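Hypothetical protein (Pseudomonas aeruginosa, PDB 1U69) is of unknown function but carries a PhnB-like domain of the glyoxalase clan and may take part in drug resistance. Local coordinates at residues T90-G101 / W109-I120. Residues are numbered along the deposited sequence; the frame is centred on the assembly and turned at random.
Sequences TDRLWNAIVDNG and WCRDKWGISWQI
With CG anti to the backbone N (chi1 171°), Trp94 turns its indole onto the strands, while Ile97, whose CG1 lies anti to the carbonyl carbon, drives both branches into the same layer. Helix 87-99 here packs on the hairpin of strands 109-111 and 117-122, the helix-on-sheet layer of a βαβββ module of the glyoxalase clan, and shows how an isoleucine from each side, Ile97 and Ile120, can key a helix to a hairpin, flanked by Trp94 and Cys110. Ile97 CD1 meets Ile120 CD1 tip to tip at 3.6 Å and also rests on Trp118 CB; Ile97 CG2 lies 3.7 Å from Cys110 SG. Cys110 CB sits over one face of the Trp94 six-membered ring, 24° off the normal, a CH-pi contact, with Val98 CG2 on the same face. Trp94 NE1 hydrogen-bonds to Glu104 OE1 of strand 103-104. No direct hydrogen bond joins the segments; a water bridges Ile97 O and Asn100 O to Lys113 N. The hairpin end is shaped by Asp112, whose OD1 makes an Asx turn with Trp114 N and receives Ile116 N from the opposite face of the carboxylate. Asp112 OD2, which also bonds to Tyr24 OH, accepts a nearly straight bond from Trp118 NE1, 3.0 Å long at 170°.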
ATOM      1  N   THR A  90      -1.687  19.726  -4.872  1.00 12.91           N
ATOM      2  CA  THR A  90      -1.982  19.571  -6.301  1.00 11.93           C
ATOM      3  C   THR A  90      -1.133  20.527  -7.112  1.00 11.65           C
ATOM      4  O   THR A  90      -0.433  20.116  -8.015  1.00 11.23           O
ATOM      5  CB  THR A  90      -3.491  19.781  -6.567  1.00 12.18           C
ATOM      6  OG1 THR A  90      -4.251  18.844  -5.788  1.00 12.99           O
ATOM      7  CG2 THR A  90      -3.867  19.470  -8.021  1.00 12.52           C
ATOM      8  N   ASP A  91      -1.153  21.815  -6.762  1.00 11.02           N
ATOM      9  CA  ASP A  91      -0.384  22.801  -7.494  1.00 11.31           C
ATOM     10  C   ASP A  91       1.107  22.565  -7.384  1.00 10.66           C
ATOM     11  O   ASP A  91       1.831  22.681  -8.366  1.00 11.40           O
ATOM     12  CB  ASP A  91      -0.686  24.222  -6.984  1.00 11.51           C
ATOM     13  CG  ASP A  91      -2.109  24.639  -7.234  1.00 14.45           C
ATOM     14  OD1 ASP A  91      -2.833  23.927  -7.962  1.00 14.82           O
ATOM     15  OD2 ASP A  91      -2.599  25.671  -6.718  1.00 16.99           O
ATOM     16  N   ARG A  92       1.571  22.222  -6.189  1.00 10.85           N
ATOM     17  CA  ARG A  92       3.005  22.098  -5.968  1.00 10.92           C
ATOM     18  C   ARG A  92       3.587  20.989  -6.824  1.00  9.97           C
ATOM     19  O   ARG A  92       4.636  21.163  -7.443  1.00 10.50           O
ATOM     20  CB  ARG A  92       3.327  21.855  -4.487  1.00 11.18           C
ATOM     21  CG  ARG A  92       4.809  21.860  -4.212  1.00 12.39           C
ATOM     22  CD  ARG A  92       5.165  21.516  -2.767  1.00 15.08           C
ATOM     23  NE  ARG A  92       5.103  20.081  -2.431  1.00 16.07           N
ATOM     24  CZ  ARG A  92       5.965  19.153  -2.864  1.00 17.80           C
ATOM     25  NH1 ARG A  92       6.977  19.473  -3.678  1.00 16.35           N
ATOM     26  NH2 ARG A  92       5.825  17.888  -2.461  1.00 19.61           N
ATOM     27  N   LEU A  93       2.901  19.846  -6.869  1.00 10.26           N
ATOM     28  CA  LEU A  93       3.416  18.678  -7.561  1.00 10.12           C
ATOM     29  C   LEU A  93       3.302  18.844  -9.071  1.00  9.72           C
ATOM     30  O   LEU A  93       4.237  18.528  -9.815  1.00 10.61           O
ATOM     31  CB  LEU A  93       2.693  17.413  -7.069  1.00  9.79           C
ATOM     32  CG  LEU A  93       2.999  17.005  -5.617  1.00 10.17           C
ATOM     33  CD1 LEU A  93       2.323  15.658  -5.301  1.00 10.63           C
ATOM     34  CD2 LEU A  93       4.484  16.923  -5.368  1.00 10.62           C
ATOM     35  N   TRP A  94       2.167  19.338  -9.515  1.00 10.45           N
ATOM     36  CA  TRP A  94       1.952  19.631 -10.937  1.00 10.45           C
ATOM     37  C   TRP A  94       3.031  20.595 -11.459  1.00 10.03           C
ATOM     38  O   TRP A  94       3.690  20.342 -12.468  1.00 11.23           O
ATOM     39  CB  TRP A  94       0.564  20.235 -11.117  1.00 10.94           C
ATOM     40  CG  TRP A  94       0.285  20.777 -12.494  1.00 11.52           C
ATOM     41  CD1 TRP A  94       0.585  22.020 -12.964  1.00 11.02           C
ATOM     42  CD2 TRP A  94      -0.355  20.090 -13.574  1.00 11.07           C
ATOM     43  NE1 TRP A  94       0.171  22.158 -14.266  1.00 10.29           N
ATOM     44  CE2 TRP A  94      -0.405  20.976 -14.667  1.00 10.41           C
ATOM     45  CE3 TRP A  94      -0.896  18.808 -13.726  1.00 11.21           C
ATOM     46  CZ2 TRP A  94      -0.977  20.632 -15.890  1.00 10.90           C
ATOM     47  CZ3 TRP A  94      -1.435  18.462 -14.939  1.00 10.81           C
ATOM     48  CH2 TRP A  94      -1.491  19.369 -16.004  1.00 10.67           C
ATOM     49  N   ASN A  95       3.230  21.682 -10.738  1.00 10.54           N
ATOM     50  CA  ASN A  95       4.201  22.682 -11.151  1.00 10.54           C
ATOM     51  C   ASN A  95       5.625  22.138 -11.138  1.00 10.44           C
ATOM     52  O   ASN A  95       6.421  22.464 -12.017  1.00 10.99           O
ATOM     53  CB  ASN A  95       4.095  23.907 -10.263  1.00 10.50           C
ATOM     54  CG  ASN A  95       2.864  24.737 -10.557  1.00 10.56           C
ATOM     55  OD1 ASN A  95       2.312  24.708 -11.666  1.00 12.95           O
ATOM     56  ND2 ASN A  95       2.411  25.480  -9.552  1.00 11.68           N
ATOM     57  N   ALA A  96       5.944  21.302 -10.158  1.00 10.71           N
ATOM     58  CA  ALA A  96       7.282  20.723 -10.070  1.00 10.89           C
ATOM     59  C   ALA A  96       7.636  19.905 -11.299  1.00 11.00           C
ATOM     60  O   ALA A  96       8.716  20.076 -11.869  1.00 11.11           O
ATOM     61  CB  ALA A  96       7.412  19.877  -8.813  1.00 10.96           C
ATOM     62  N   ILE A  97       6.706  19.042 -11.720  1.00 10.72           N
ATOM     63  CA  ILE A  97       6.925  18.156 -12.859  1.00 11.14           C
ATOM     64  C   ILE A  97       6.991  18.978 -14.144  1.00 10.47           C
ATOM     65  O   ILE A  97       7.880  18.793 -14.982  1.00 11.68           O
ATOM     66  CB  ILE A  97       5.811  17.063 -12.931  1.00 11.26           C
ATOM     67  CG1 ILE A  97       5.865  16.157 -11.688  1.00 12.40           C
ATOM     68  CG2 ILE A  97       5.931  16.242 -14.195  1.00 11.53           C
ATOM     69  CD1 ILE A  97       4.530  15.523 -11.333  1.00 14.25           C
ATOM     70  N   VAL A  98       6.039  19.880 -14.306  1.00  9.54           N
ATOM     71  CA  VAL A  98       5.894  20.632 -15.539  1.00 10.13           C
ATOM     72  C   VAL A  98       7.041  21.635 -15.691  1.00  9.99           C
ATOM     73  O   VAL A  98       7.644  21.760 -16.761  1.00 10.33           O
ATOM     74  CB  VAL A  98       4.523  21.359 -15.569  1.00  9.85           C
ATOM     75  CG1 VAL A  98       4.444  22.361 -16.734  1.00  9.96           C
ATOM     76  CG2 VAL A  98       3.398  20.337 -15.677  1.00 10.76           C
ATOM     77  N   ASP A  99       7.373  22.309 -14.607  1.00 11.03           N
ATOM     78  CA  ASP A  99       8.390  23.346 -14.690  1.00 10.94           C
ATOM     79  C   ASP A  99       9.779  22.785 -14.965  1.00 11.94           C
ATOM     80  O   ASP A  99      10.563  23.441 -15.620  1.00 11.58           O
ATOM     81  CB  ASP A  99       8.466  24.165 -13.410  1.00 10.62           C
ATOM     82  CG  ASP A  99       7.227  25.000 -13.165  1.00  9.92           C
ATOM     83  OD1 ASP A  99       6.454  25.280 -14.117  1.00 12.67           O
ATOM     84  OD2 ASP A  99       6.971  25.412 -12.014  1.00 10.12           O
ATOM     85  N   ASN A 100      10.115  21.620 -14.425  1.00 12.08           N
ATOM     86  CA  ASN A 100      11.466  21.080 -14.621  1.00 12.58           C
ATOM     87  C   ASN A 100      11.606  20.363 -15.951  1.00 12.24           C
ATOM     88  O   ASN A 100      11.822  19.153 -15.987  1.00 12.35           O
ATOM     89  CB  ASN A 100      11.887  20.149 -13.481  1.00 13.32           C
ATOM     90  CG  ASN A 100      13.267  19.514 -13.717  1.00 16.02           C
ATOM     91  OD1 ASN A 100      14.262  20.208 -13.996  1.00 17.08           O
ATOM     92  ND2 ASN A 100      13.328  18.193 -13.617  1.00 17.16           N
ATOM     93  N   GLY A 101      11.499  21.115 -17.042  1.00 11.41           N
ATOM     94  CA  GLY A 101      11.648  20.569 -18.376  1.00 11.73           C
ATOM     95  C   GLY A 101      10.521  19.638 -18.798  1.00 11.37           C
ATOM     96  O   GLY A 101      10.671  18.857 -19.736  1.00 11.91           O
ATOM     97  N   TRP A 109      -3.159  14.977 -16.070  1.00  9.74           N
ATOM     98  CA  TRP A 109      -1.968  14.398 -16.675  1.00  9.10           C
ATOM     99  C   TRP A 109      -0.929  15.463 -17.010  1.00  9.10           C
ATOM    100  O   TRP A 109      -1.257  16.548 -17.509  1.00  8.51           O
ATOM    101  CB  TRP A 109      -2.333  13.656 -17.956  1.00  9.08           C
ATOM    102  CG  TRP A 109      -3.192  12.414 -17.772  1.00  9.82           C
ATOM    103  CD1 TRP A 109      -4.478  12.343 -17.314  1.00 10.74           C
ATOM    104  CD2 TRP A 109      -2.813  11.074 -18.100  1.00  9.75           C
ATOM    105  NE1 TRP A 109      -4.918  11.038 -17.324  1.00 12.43           N
ATOM    106  CE2 TRP A 109      -3.911  10.238 -17.803  1.00 11.06           C
ATOM    107  CE3 TRP A 109      -1.640  10.490 -18.609  1.00 10.95           C
ATOM    108  CZ2 TRP A 109      -3.870   8.849 -18.000  1.00 10.42           C
ATOM    109  CZ3 TRP A 109      -1.605   9.108 -18.809  1.00 10.05           C
ATOM    110  CH2 TRP A 109      -2.716   8.314 -18.503  1.00 10.41           C
ATOM    111  N   CYS A 110       0.329  15.116 -16.780  1.00  9.12           N
ATOM    112  CA  CYS A 110       1.471  15.902 -17.196  1.00  9.54           C
ATOM    113  C   CYS A 110       2.644  14.947 -17.451  1.00  9.49           C
ATOM    114  O   CYS A 110       2.503  13.715 -17.341  1.00  9.27           O
ATOM    115  CB  CYS A 110       1.797  16.951 -16.132  1.00  8.69           C
ATOM    116  SG  CYS A 110       2.202  16.259 -14.514  1.00 10.12           S
ATOM    117  N   ARG A 111       3.771  15.499 -17.871  1.00 10.12           N
ATOM    118  CA  ARG A 111       4.926  14.720 -18.267  1.00 10.98           C
ATOM    119  C   ARG A 111       6.182  15.337 -17.691  1.00 11.00           C
ATOM    120  O   ARG A 111       6.331  16.558 -17.687  1.00 10.85           O
ATOM    121  CB  ARG A 111       5.019  14.674 -19.793  1.00 12.27           C
ATOM    122  CG  ARG A 111       3.831  14.026 -20.432  1.00 16.29           C
ATOM    123  CD  ARG A 111       4.155  13.174 -21.635  1.00 20.54           C
ATOM    124  NE  ARG A 111       4.670  14.001 -22.707  1.00 21.94           N
ATOM    125  CZ  ARG A 111       4.012  14.319 -23.816  1.00 22.70           C
ATOM    126  NH1 ARG A 111       2.777  13.857 -24.047  1.00 22.32           N
ATOM    127  NH2 ARG A 111       4.603  15.106 -24.702  1.00 23.03           N
ATOM    128  N   ASP A 112       7.096  14.498 -17.214  1.00  9.76           N
ATOM    129  CA  ASP A 112       8.352  15.014 -16.674  1.00  9.90           C
ATOM    130  C   ASP A 112       9.417  15.189 -17.765  1.00  9.52           C
ATOM    131  O   ASP A 112       9.198  14.904 -18.945  1.00  9.90           O
ATOM    132  CB  ASP A 112       8.853  14.208 -15.459  1.00  9.67           C
ATOM    133  CG  ASP A 112       9.336  12.804 -15.787  1.00  9.24           C
ATOM    134  OD1 ASP A 112       9.734  12.530 -16.941  1.00  9.03           O
ATOM    135  OD2 ASP A 112       9.407  11.923 -14.870  1.00 10.03           O
ATOM    136  N   LYS A 113      10.571  15.682 -17.330  1.00 10.26           N
ATOM    137  CA  LYS A 113      11.695  15.992 -18.198  1.00 10.97           C
ATOM    138  C   LYS A 113      12.142  14.810 -19.043  1.00 11.59           C
ATOM    139  O   LYS A 113      12.664  15.010 -20.137  1.00 11.35           O
ATOM    140  CB  LYS A 113      12.865  16.454 -17.316  1.00 11.30           C
ATOM    141  CG  LYS A 113      14.145  16.780 -18.048  1.00 13.37           C
ATOM    142  CD  LYS A 113      15.119  17.512 -17.142  1.00 13.61           C
ATOM    143  CE  LYS A 113      16.372  17.916 -17.894  1.00 15.13           C
ATOM    144  NZ  LYS A 113      17.444  18.340 -16.972  1.00 15.39           N
ATOM    145  N   TRP A 114      11.936  13.590 -18.534  1.00 10.86           N
ATOM    146  CA  TRP A 114      12.422  12.354 -19.155  1.00 11.30           C
ATOM    147  C   TRP A 114      11.300  11.658 -19.918  1.00 11.11           C
ATOM    148  O   TRP A 114      11.481  10.569 -20.455  1.00 11.88           O
ATOM    149  CB  TRP A 114      13.065  11.461 -18.072  1.00 11.43           C
ATOM    150  CG  TRP A 114      14.107  12.256 -17.349  1.00 11.69           C
ATOM    151  CD1 TRP A 114      15.384  12.493 -17.769  1.00 11.58           C
ATOM    152  CD2 TRP A 114      13.931  13.032 -16.159  1.00 10.05           C
ATOM    153  NE1 TRP A 114      16.026  13.339 -16.892  1.00 12.06           N
ATOM    154  CE2 TRP A 114      15.159  13.680 -15.890  1.00 10.26           C
ATOM    155  CE3 TRP A 114      12.871  13.224 -15.269  1.00 10.54           C
ATOM    156  CZ2 TRP A 114      15.342  14.504 -14.790  1.00 10.85           C
ATOM    157  CZ3 TRP A 114      13.052  14.041 -14.185  1.00 10.09           C
ATOM    158  CH2 TRP A 114      14.279  14.680 -13.952  1.00 11.15           C
ATOM    159  N   GLY A 115      10.156  12.336 -20.004  1.00 10.76           N
ATOM    160  CA  GLY A 115       9.034  11.886 -20.800  1.00 11.12           C
ATOM    161  C   GLY A 115       8.056  10.977 -20.099  1.00 10.43           C
ATOM    162  O   GLY A 115       7.137  10.474 -20.755  1.00 10.50           O
ATOM    163  N   ILE A 116       8.222  10.773 -18.793  1.00  9.56           N
ATOM    164  CA  ILE A 116       7.345   9.864 -18.043  1.00  9.45           C
ATOM    165  C   ILE A 116       6.071  10.599 -17.672  1.00  8.58           C
ATOM    166  O   ILE A 116       6.113  11.763 -17.276  1.00  9.07           O
ATOM    167  CB  ILE A 116       8.081   9.336 -16.807  1.00  9.51           C
ATOM    168  CG1 ILE A 116       9.203   8.400 -17.272  1.00 11.35           C
ATOM    169  CG2 ILE A 116       7.121   8.649 -15.846  1.00 10.42           C
ATOM    170  CD1 ILE A 116      10.301   8.258 -16.312  1.00 14.19           C
ATOM    171  N   SER A 117       4.940   9.925 -17.807  1.00  8.39           N
ATOM    172  CA  SER A 117       3.644  10.514 -17.510  1.00  8.45           C
ATOM    173  C   SER A 117       3.294  10.417 -16.024  1.00  8.89           C
ATOM    174  O   SER A 117       3.423   9.361 -15.406  1.00  8.53           O
ATOM    175  CB  SER A 117       2.535   9.830 -18.317  1.00  8.62           C
ATOM    176  OG  SER A 117       2.551  10.222 -19.695  1.00  8.46           O
ATOM    177  N   TRP A 118       2.854  11.534 -15.462  1.00  7.93           N
ATOM    178  CA  TRP A 118       2.335  11.606 -14.104  1.00  8.01           C
ATOM    179  C   TRP A 118       0.914  12.133 -14.168  1.00  8.29           C
ATOM    180  O   TRP A 118       0.611  12.951 -15.027  1.00 10.06           O
ATOM    181  CB  TRP A 118       3.183  12.570 -13.262  1.00  8.25           C
ATOM    182  CG  TRP A 118       4.579  12.113 -13.070  1.00  7.28           C
ATOM    183  CD1 TRP A 118       5.604  12.229 -13.958  1.00  7.97           C
ATOM    184  CD2 TRP A 118       5.111  11.436 -11.929  1.00  7.15           C
ATOM    185  NE1 TRP A 118       6.748  11.673 -13.436  1.00  8.40           N
ATOM    186  CE2 TRP A 118       6.472  11.178 -12.192  1.00  7.19           C
ATOM    187  CE3 TRP A 118       4.576  11.025 -10.702  1.00  7.37           C
ATOM    188  CZ2 TRP A 118       7.305  10.535 -11.281  1.00  6.45           C
ATOM    189  CZ3 TRP A 118       5.408  10.373  -9.800  1.00  7.47           C
ATOM    190  CH2 TRP A 118       6.753  10.129 -10.100  1.00  7.89           C
ATOM    191  N   GLN A 119       0.055  11.653 -13.273  1.00  6.68           N
ATOM    192  CA  GLN A 119      -1.264  12.228 -13.044  1.00  7.09           C
ATOM    193  C   GLN A 119      -1.282  12.774 -11.620  1.00  7.57           C
ATOM    194  O   GLN A 119      -0.979  12.055 -10.677  1.00  7.52           O
ATOM    195  CB  GLN A 119      -2.362  11.179 -13.181  1.00  7.51           C
ATOM    196  CG  GLN A 119      -2.504  10.568 -14.563  1.00  9.59           C
ATOM    197  CD  GLN A 119      -3.533   9.464 -14.538  1.00  9.68           C
ATOM    198  OE1 GLN A 119      -4.689   9.721 -14.196  1.00  8.69           O
ATOM    199  NE2 GLN A 119      -3.127   8.233 -14.867  1.00  9.41           N
ATOM    200  N   ILE A 120      -1.594  14.059 -11.467  1.00  8.80           N
ATOM    201  CA  ILE A 120      -1.741  14.669 -10.168  1.00  9.49           C
ATOM    202  C   ILE A 120      -3.243  14.807  -9.965  1.00  9.77           C
ATOM    203  O   ILE A 120      -3.879  15.697 -10.528  1.00  9.33           O
ATOM    204  CB  ILE A 120      -1.012  16.033 -10.085  1.00  9.79           C
ATOM    205  CG1 ILE A 120       0.453  15.913 -10.567  1.00  9.95           C
ATOM    206  CG2 ILE A 120      -1.111  16.579  -8.671  1.00 10.36           C
ATOM    207  CD1 ILE A 120       1.275  14.870  -9.899  1.00 11.13           C
TER
HETATM  208  O   HOH W   1      10.197  17.214 -14.877  1.00 16.79           O
HETATM  209  O   HOH W   2      12.969  17.242 -21.529  1.00 27.72           O